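Local coordinates for cycloserine biosynthesis protein DcsG (Streptomyces lavendulae, PDB 6JIL) that catalyses the ATP- and magnesium-dependent cyclisation of O-ureido-D-serine to the antibiotic D-cycloserine, as a monomeric ATP-grasp ligase, at residues A[20-25]-A[287-292]; A[43-48]-A[71-76]; A[277-280]-A[285-288]. One frame throughout, in Å; residues are numbered along the deposited sequence.

Contact 1 of 3, residues A[20-25]-A[287-292]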
loop_
_atom_site.group_PDB
_atom_site.type_symbol
_atom_site.label_atom_id
_atom_site.label_comp_id
_atom_site.label_asym_id
_atom_site.label_seq_id
_atom_site.Cartn_x
_atom_site.Cartn_y
_atom_site.Cartn_z
ATOM N N PRO A 20 -6.761 -17.172 4.739
ATOM C CA PRO A 20 -7.764 -18.222 4.976
ATOM C C PRO A 20 -9.008 -18.068 4.090
ATOM O O PRO A 20 -9.391 -18.996 3.379
ATOM C CB PRO A 20 -8.082 -18.070 6.465
ATOM C CG PRO A 20 -6.781 -17.590 7.040
ATOM C CD PRO A 20 -6.319 -16.562 6.008
ATOM N N PRO A 21 -9.658 -16.893 4.123
ATOM C CA PRO A 21 -10.844 -16.723 3.280
ATOM C C PRO A 21 -10.533 -16.744 1.774
ATOM O O PRO A 21 -11.348 -17.207 0.974
ATOM C CB PRO A 21 -11.409 -15.379 3.745
ATOM C CG PRO A 21 -10.195 -14.646 4.217
ATOM C CD PRO A 21 -9.433 -15.697 4.958
ATOM N N LEU A 22 -9.358 -16.249 1.392
ATOM C CA LEU A 22 -8.976 -16.231 -0.020
ATOM C C LEU A 22 -8.815 -17.647 -0.557
ATOM O O LEU A 22 -9.201 -17.933 -1.692
ATOM C CB LEU A 22 -7.675 -15.439 -0.228
ATOM C CG LEU A 22 -7.064 -15.463 -1.644
ATOM C CD1 LEU A 22 -8.123 -15.088 -2.687
ATOM C CD2 LEU A 22 -5.875 -14.499 -1.715
ATOM N N LEU A 23 -8.254 -18.533 0.259
ATOM C CA LEU A 23 -8.064 -19.918 -0.148
ATOM C C LEU A 23 -9.410 -20.620 -0.359
ATOM O O LEU A 23 -9.569 -21.402 -1.296
ATOM C CB LEU A 23 -7.242 -20.672 0.898
ATOM C CG LEU A 23 -5.747 -20.342 0.984
ATOM C CD1 LEU A 23 -5.115 -21.132 2.127
ATOM C CD2 LEU A 23 -5.067 -20.693 -0.331
ATOM N N GLU A 24 -10.380 -20.348 0.507
ATOM C CA GLU A 24 -11.688 -20.967 0.356
ATOM C C GLU A 24 -12.358 -20.478 -0.925
ATOM O O GLU A 24 -12.951 -21.266 -1.667
ATOM C CB GLU A 24 -12.571 -20.662 1.565
ATOM C CG GLU A 24 -12.170 -21.442 2.801
ATOM C CD GLU A 24 -11.849 -22.905 2.490
ATOM O OE1 GLU A 24 -10.650 -23.237 2.326
ATOM O OE2 GLU A 24 -12.801 -23.717 2.395
ATOM N N ALA A 25 -12.246 -19.177 -1.184
ATOM C CA ALA A 25 -12.821 -18.573 -2.381
ATOM C C ALA A 25 -12.172 -19.186 -3.620
ATOM O O ALA A 25 -12.847 -19.458 -4.615
ATOM C CB ALA A 25 -12.599 -17.064 -2.364
ATOM N N LEU A 287 -14.857 -13.793 -2.512
ATOM C CA LEU A 287 -15.393 -14.433 -3.712
ATOM C C LEU A 287 -15.145 -13.538 -4.922
ATOM O O LEU A 287 -14.794 -14.016 -6.001
ATOM C CB LEU A 287 -16.898 -14.702 -3.559
ATOM C CG LEU A 287 -17.628 -15.294 -4.772
ATOM C CD1 LEU A 287 -16.990 -16.623 -5.153
ATOM C CD2 LEU A 287 -19.111 -15.489 -4.459
ATOM N N ARG A 288 -15.320 -12.236 -4.733
ATOM C CA ARG A 288 -15.101 -11.289 -5.815
ATOM C C ARG A 288 -13.633 -11.289 -6.223
ATOM O O ARG A 288 -13.296 -11.043 -7.382
ATOM C CB ARG A 288 -15.495 -9.877 -5.387
ATOM C CG ARG A 288 -16.906 -9.729 -4.894
ATOM C CD ARG A 288 -17.250 -8.270 -4.878
ATOM N NE ARG A 288 -18.550 -7.999 -4.284
ATOM C CZ ARG A 288 -19.219 -6.866 -4.468
ATOM N NH1 ARG A 288 -18.706 -5.906 -5.238
ATOM N NH2 ARG A 288 -20.390 -6.686 -3.872
ATOM N N PHE A 289 -12.757 -11.552 -5.265
ATOM C CA PHE A 289 -11.333 -11.580 -5.555
ATOM C C PHE A 289 -11.005 -12.845 -6.351
ATOM O O PHE A 289 -10.344 -12.784 -7.389
ATOM C CB PHE A 289 -10.535 -11.538 -4.250
ATOM C CG PHE A 289 -9.067 -11.353 -4.442
ATOM C CD1 PHE A 289 -8.550 -10.983 -5.679
ATOM C CD2 PHE A 289 -8.195 -11.529 -3.376
ATOM C CE1 PHE A 289 -7.183 -10.789 -5.852
ATOM C CE2 PHE A 289 -6.830 -11.339 -3.535
ATOM C CZ PHE A 289 -6.321 -10.968 -4.778
ATOM N N ALA A 290 -11.489 -13.988 -5.871
ATOM C CA ALA A 290 -11.242 -15.254 -6.551
ATOM C C ALA A 290 -11.824 -15.228 -7.962
ATOM O O ALA A 290 -11.214 -15.739 -8.897
ATOM C CB ALA A 290 -11.847 -16.399 -5.759
ATOM N N GLN A 291 -13.001 -14.633 -8.117
ATOM C CA GLN A 291 -13.618 -14.563 -9.435
ATOM C C GLN A 291 -12.785 -13.715 -10.386
ATOM O O GLN A 291 -12.567 -14.100 -11.535
ATOM C CB GLN A 291 -15.045 -14.014 -9.340
ATOM C CG GLN A 291 -16.037 -15.024 -8.771
ATOM C CD GLN A 291 -17.448 -14.480 -8.676
ATOM O OE1 GLN A 291 -17.709 -13.526 -7.946
ATOM N NE2 GLN A 291 -18.365 -15.083 -9.416
ATOM N N ALA A 292 -12.323 -12.564 -9.905
ATOM C CA ALA A 292 -11.487 -11.683 -10.708
ATOM C C ALA A 292 -10.237 -12.458 -11.130
ATOM O O ALA A 292 -9.786 -12.357 -12.273
ATOM C CB ALA A 292 -11.092 -10.453 -9.902
#

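Contact 2 of 3, residues A[43-48]-A[71-76]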
loop_
_atom_site.group_PDB
_atom_site.type_symbol
_atom_site.label_atom_id
_atom_site.label_comp_id
_atom_site.label_asym_id
_atom_site.label_seq_id
_atom_site.Cartn_x
_atom_site.Cartn_y
_atom_site.Cartn_z
ATOM N N VAL A 43 11.308 -23.671 -3.738
ATOM C CA VAL A 43 10.162 -23.489 -4.617
ATOM C C VAL A 43 10.525 -23.403 -6.096
ATOM O O VAL A 43 11.387 -22.629 -6.494
ATOM C CB VAL A 43 9.374 -22.221 -4.253
ATOM C CG1 VAL A 43 8.158 -22.095 -5.152
ATOM C CG2 VAL A 43 8.951 -22.272 -2.798
ATOM N N ASP A 44 9.862 -24.212 -6.906
ATOM C CA ASP A 44 10.096 -24.190 -8.341
ATOM C C ASP A 44 8.983 -23.320 -8.913
ATOM O O ASP A 44 7.896 -23.812 -9.218
ATOM C CB ASP A 44 10.013 -25.607 -8.911
ATOM C CG ASP A 44 10.226 -25.642 -10.407
ATOM O OD1 ASP A 44 10.460 -24.566 -10.993
ATOM O OD2 ASP A 44 10.158 -26.746 -10.992
ATOM N N TRP A 45 9.256 -22.024 -9.042
ATOM C CA TRP A 45 8.259 -21.085 -9.537
ATOM C C TRP A 45 7.801 -21.349 -10.968
ATOM O O TRP A 45 6.763 -20.849 -11.398
ATOM C CB TRP A 45 8.777 -19.654 -9.375
ATOM C CG TRP A 45 9.079 -19.335 -7.931
ATOM C CD1 TRP A 45 10.245 -19.584 -7.261
ATOM C CD2 TRP A 45 8.167 -18.805 -6.959
ATOM N NE1 TRP A 45 10.116 -19.249 -5.935
ATOM C CE2 TRP A 45 8.850 -18.768 -5.720
ATOM C CE3 TRP A 45 6.837 -18.362 -7.012
ATOM C CZ2 TRP A 45 8.246 -18.301 -4.538
ATOM C CZ3 TRP A 45 6.237 -17.900 -5.842
ATOM C CH2 TRP A 45 6.945 -17.874 -4.619
ATOM N N SER A 46 8.565 -22.159 -11.692
ATOM C CA SER A 46 8.224 -22.499 -13.068
ATOM C C SER A 46 6.988 -23.400 -13.108
ATOM O O SER A 46 6.349 -23.536 -14.147
ATOM C CB SER A 46 9.398 -23.219 -13.744
ATOM O OG SER A 46 9.568 -24.530 -13.232
ATOM N N ARG A 47 6.663 -24.013 -11.972
ATOM C CA ARG A 47 5.509 -24.909 -11.873
ATOM C C ARG A 47 4.156 -24.209 -11.912
ATOM O O ARG A 47 3.154 -24.835 -12.249
ATOM C CB ARG A 47 5.547 -25.715 -10.571
ATOM C CG ARG A 47 6.537 -26.848 -10.507
ATOM C CD ARG A 47 6.317 -27.631 -9.211
ATOM N NE ARG A 47 6.397 -26.766 -8.033
ATOM C CZ ARG A 47 5.387 -26.512 -7.203
ATOM N NH1 ARG A 47 4.193 -27.056 -7.407
ATOM N NH2 ARG A 47 5.576 -25.703 -6.168
ATOM N N PHE A 48 4.120 -22.931 -11.548
ATOM C CA PHE A 48 2.865 -22.190 -11.513
ATOM C C PHE A 48 2.401 -21.573 -12.828
ATOM O O PHE A 48 3.203 -21.215 -13.688
ATOM C CB PHE A 48 2.939 -21.084 -10.457
ATOM C CG PHE A 48 3.368 -21.567 -9.107
ATOM C CD1 PHE A 48 4.677 -21.403 -8.679
ATOM C CD2 PHE A 48 2.467 -22.212 -8.270
ATOM C CE1 PHE A 48 5.078 -21.876 -7.439
ATOM C CE2 PHE A 48 2.858 -22.689 -7.031
ATOM C CZ PHE A 48 4.166 -22.521 -6.613
ATOM N N GLU A 71 11.416 -9.942 -10.129
ATOM C CA GLU A 71 12.040 -9.901 -11.443
ATOM C C GLU A 71 12.393 -11.307 -11.937
ATOM O O GLU A 71 12.070 -11.669 -13.067
ATOM C CB GLU A 71 13.297 -9.033 -11.388
ATOM C CG GLU A 71 14.063 -8.911 -12.699
ATOM C CD GLU A 71 13.211 -8.367 -13.836
ATOM O OE1 GLU A 71 12.390 -7.452 -13.595
ATOM O OE2 GLU A 71 13.374 -8.850 -14.976
ATOM N N ARG A 72 13.049 -12.099 -11.094
ATOM C CA ARG A 72 13.432 -13.459 -11.477
ATOM C C ARG A 72 12.227 -14.366 -11.717
ATOM O O ARG A 72 12.270 -15.252 -12.566
ATOM C CB ARG A 72 14.296 -14.113 -10.398
ATOM C CG ARG A 72 15.679 -13.523 -10.207
ATOM C CD ARG A 72 16.548 -14.511 -9.405
ATOM N NE ARG A 72 15.997 -14.760 -8.079
ATOM C CZ ARG A 72 16.123 -13.928 -7.050
ATOM N NH1 ARG A 72 16.793 -12.790 -7.194
ATOM N NH2 ARG A 72 15.559 -14.219 -5.885
ATOM N N VAL A 73 11.163 -14.157 -10.952
ATOM C CA VAL A 73 9.971 -14.972 -11.090
ATOM C C VAL A 73 9.251 -14.689 -12.411
ATOM O O VAL A 73 8.687 -15.593 -13.021
ATOM C CB VAL A 73 8.999 -14.729 -9.897
ATOM C CG1 VAL A 73 7.757 -15.613 -10.027
ATOM C CG2 VAL A 73 9.716 -15.018 -8.587
ATOM N N SER A 74 9.296 -13.438 -12.855
ATOM C CA SER A 74 8.635 -13.026 -14.093
ATOM C C SER A 74 9.190 -13.723 -15.327
ATOM O O SER A 74 8.543 -13.757 -16.373
ATOM C CB SER A 74 8.775 -11.520 -14.292
ATOM O OG SER A 74 10.122 -11.191 -14.582
ATOM N N HIS A 75 10.391 -14.270 -15.212
ATOM C CA HIS A 75 11.008 -14.946 -16.340
ATOM C C HIS A 75 10.563 -16.385 -16.454
ATOM O O HIS A 75 10.613 -16.969 -17.533
ATOM C CB HIS A 75 12.527 -14.911 -16.209
ATOM C CG HIS A 75 13.099 -13.531 -16.174
ATOM N ND1 HIS A 75 14.338 -13.255 -15.642
ATOM C CD2 HIS A 75 12.604 -12.349 -16.612
ATOM C CE1 HIS A 75 14.584 -11.960 -15.753
ATOM N NE2 HIS A 75 13.547 -11.389 -16.338
ATOM N N VAL A 76 10.111 -16.954 -15.344
ATOM C CA VAL A 76 9.716 -18.354 -15.335
ATOM C C VAL A 76 8.207 -18.611 -15.305
ATOM O O VAL A 76 7.754 -19.724 -15.587
ATOM C CB VAL A 76 10.409 -19.079 -14.152
ATOM C CG1 VAL A 76 9.577 -18.962 -12.881
ATOM C CG2 VAL A 76 10.676 -20.514 -14.521
#

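Contact 3 of 3, residues A[277-280]-A[285-288]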
loop_
_atom_site.group_PDB
_atom_site.type_symbol
_atom_site.label_atom_id
_atom_site.label_comp_id
_atom_site.label_asym_id
_atom_site.label_seq_id
_atom_site.Cartn_x
_atom_site.Cartn_y
_atom_site.Cartn_z
ATOM N N LEU A 277 -6.421 -6.691 2.061
ATOM C CA LEU A 277 -7.704 -6.339 1.456
ATOM C C LEU A 277 -8.904 -6.271 2.401
ATOM O O LEU A 277 -9.955 -5.766 2.017
ATOM C CB LEU A 277 -7.989 -7.312 0.310
ATOM C CG LEU A 277 -6.966 -7.232 -0.827
ATOM C CD1 LEU A 277 -7.020 -8.488 -1.682
ATOM C CD2 LEU A 277 -7.249 -6.000 -1.674
ATOM N N ASN A 278 -8.749 -6.773 3.624
ATOM C CA ASN A 278 -9.827 -6.775 4.619
ATOM C C ASN A 278 -11.006 -7.636 4.171
ATOM O O ASN A 278 -12.170 -7.289 4.399
ATOM C CB ASN A 278 -10.316 -5.344 4.895
ATOM C CG ASN A 278 -9.229 -4.458 5.469
ATOM O OD1 ASN A 278 -8.582 -4.814 6.445
ATOM N ND2 ASN A 278 -9.028 -3.296 4.864
ATOM N N LEU A 279 -10.698 -8.764 3.541
ATOM C CA LEU A 279 -11.725 -9.677 3.049
ATOM C C LEU A 279 -12.710 -10.125 4.122
ATOM O O LEU A 279 -13.904 -10.263 3.853
ATOM C CB LEU A 279 -11.071 -10.915 2.427
ATOM C CG LEU A 279 -10.119 -10.678 1.251
ATOM C CD1 LEU A 279 -9.594 -12.017 0.736
ATOM C CD2 LEU A 279 -10.844 -9.918 0.145
ATOM N N THR A 280 -12.217 -10.342 5.336
ATOM C CA THR A 280 -13.060 -10.807 6.429
ATOM C C THR A 280 -14.012 -9.756 6.995
ATOM O O THR A 280 -14.782 -10.041 7.918
ATOM C CB THR A 280 -12.199 -11.407 7.571
ATOM O OG1 THR A 280 -11.374 -10.389 8.148
ATOM C CG2 THR A 280 -11.296 -12.511 7.021
ATOM N N GLY A 285 -16.334 -10.270 -0.326
ATOM C CA GLY A 285 -15.096 -9.744 -0.875
ATOM C C GLY A 285 -14.152 -10.804 -1.407
ATOM O O GLY A 285 -13.589 -10.653 -2.486
ATOM N N ALA A 286 -13.981 -11.884 -0.655
ATOM C CA ALA A 286 -13.089 -12.956 -1.065
ATOM C C ALA A 286 -13.548 -13.628 -2.352
ATOM O O ALA A 286 -12.724 -14.001 -3.185
ATOM C CB ALA A 286 -12.967 -13.988 0.050
ATOM N N LEU A 287 -14.857 -13.793 -2.512
ATOM C CA LEU A 287 -15.393 -14.433 -3.712
ATOM C C LEU A 287 -15.145 -13.538 -4.922
ATOM O O LEU A 287 -14.794 -14.016 -6.001
ATOM C CB LEU A 287 -16.898 -14.702 -3.559
ATOM C CG LEU A 287 -17.628 -15.294 -4.772
ATOM C CD1 LEU A 287 -16.990 -16.623 -5.153
ATOM C CD2 LEU A 287 -19.111 -15.489 -4.459
ATOM N N ARG A 288 -15.320 -12.236 -4.733
ATOM C CA ARG A 288 -15.101 -11.289 -5.815
ATOM C C ARG A 288 -13.633 -11.289 -6.223
ATOM O O ARG A 288 -13.296 -11.043 -7.382
ATOM C CB ARG A 288 -15.495 -9.877 -5.387
ATOM C CG ARG A 288 -16.906 -9.729 -4.894
ATOM C CD ARG A 288 -17.250 -8.270 -4.878
ATOM N NE ARG A 288 -18.550 -7.999 -4.284
ATOM C CZ ARG A 288 -19.219 -6.866 -4.468
ATOM N NH1 ARG A 288 -18.706 -5.906 -5.238
ATOM N NH2 ARG A 288 -20.390 -6.686 -3.872
HETATM O O HOH W 1 -15.660 -12.668 2.241
#

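Contact 1 of 3, residues A[20-25]-A[287-292]
Leu22 slants across one side of the Phe289 ring, its two methyls set side by side along the CD2-CE2 bond: Leu22 CD1 lies 3.6 Å from Phe289 CD2, and Leu22 CD2 lies 3.8 Å from Phe289 CE2. Leu22 reaches this place because its CG stands anti to the backbone N (chi1 173°), which swings the isobutyl group out from the flank of helix 19-28. Phe289 has the same first torsion and leaves its own helix pointing at the partner. One turn further along the first helix, the contact passes from branched and aromatic groups to bare methyls. Ala25 CB and Ala290 CB face each other at 3.5 Å, and Ala290 CB also rests on the backbone carbonyl of Ala25, 3.4 Å from its O. Leu287 directs its side chain away and offers Ala25 mainly its backbone. With two alanines at the meeting point, the short segment axes approach to 8.5 Å and cross at -52°. The interface is apolar and largely buried; the Phe289 ring also meets that of Phe192, their planes about 20° apart, and both Phe289 and Leu22 touch Arg54 of strand 50-55. This is a close helix-helix packing with small residues at the crossing, its angle consistent with ridges-into-grooves packing, and it joins the first helix of the N-terminal parallel alpha/beta domain to the C-terminal helix of the ATP-grasp chain.

Contact 2 of 3, residues A[43-48]-A[71-76]
Trp45 takes Val73 CG2 over one face of its indole, near CG and CD2, while Val73 CG1 lies outside the rim beside CE3, 4.2 Å from that atom. The two side chains run at a slant to each other. On the opposite face Val43 CG1 stands 3.4 Å from the plane, shifted toward the rim, and the indole lies between the two valines. The Trp45 CG is anti to its carbonyl carbon (chi1 -59°), and the ring thus extends away from the helix end and into the domain, where it touches Ala5, Val7 and Cys36 and packs edge-to-face with Phe69. One turn further along the helix, Val76 CG1 is 3.7 Å from Trp45 CB and 3.5 Å from Trp45 C, pressed against the backbone where the 3-10 turn 45-47 starts. An Asx turn overlaps this start, Asp44 OD1 accepting from Ser46 N at 3.1 Å, met from above the carboxylate plane. Helix 63-76 links the neighbouring parallel strands 50-55 and 78-79 in a beta-alpha-beta crossover, and the contact sets the loop entering the crossover's first strand against the C-terminal part of its helix. Next to it, the Phe48 carbonyl accepts a hydrogen bond from Thr77 OG1, and Val73 also touches Leu79 of strand 78-79.

Contact 3 of 3, residues A[277-280]-A[285-288]
Leu279 turns its side chain toward the first turn of helix 285-296. From CB, which leaves the 3-10 turn in the direction of the helix, the chain steps to CG, placed beside the backbone N and opposite C, and this carries both methyls onto the helix's first turn. The two meet different groups. CD2 settles on the peptide between the first two residues of the helix, 3.8 Å from Gly285 C and 3.8 Å from Ala286 N. CD1 goes to the neighbouring side chain, 4.0 Å from Ala286 CB. At Gly285, which has no side chain, the leucine methyl meets backbone alone. A water spans the two segments at the side of this apolar patch, donating to Leu279 O and accepting from Ala286 N, both at 3.4 Å and weak. Ser282 OG also bonds to Leu279 O and, weakly, to Gly285 N, so the turn and the start of the helix are linked by polar as well as apolar contacts. Leu279 additionally packs on Leu22 and Phe192, while Asp18 accepts its backbone N through OD2 and that of Leu277 through OD1. Asn278, next in the chain to Leu279, bonds through OD1 to Arg220. This is a short connecting loop folded back on the N-terminal turn of a helix, leading from the neighbourhood of the inferred active-site arginines Arg220 and Arg254 to the C-terminal helix.

From the N terminus, the chain first lays down helix 19-28, whose partner in contact 1 comes only with the last helix, 285-296, so that contact 1 ties the two end regions of the chain together. Contact 2 closes early, joining the loop before strand 50-55 to the end of helix 63-76; its loop lies wholly within the long one that contact 1 closes. Contact 3 is a short local closure after contact 2, bringing 277-280 onto helix 285-296. Contacts 1 and 3 share Leu287 and Arg288 and touch directly, Phe289 CE2 lying 3.4 Å from Leu277 CD1. Contact 2 remains separate, its centre about 23 Å from that of contact 1, within the N-terminal alpha/beta domain.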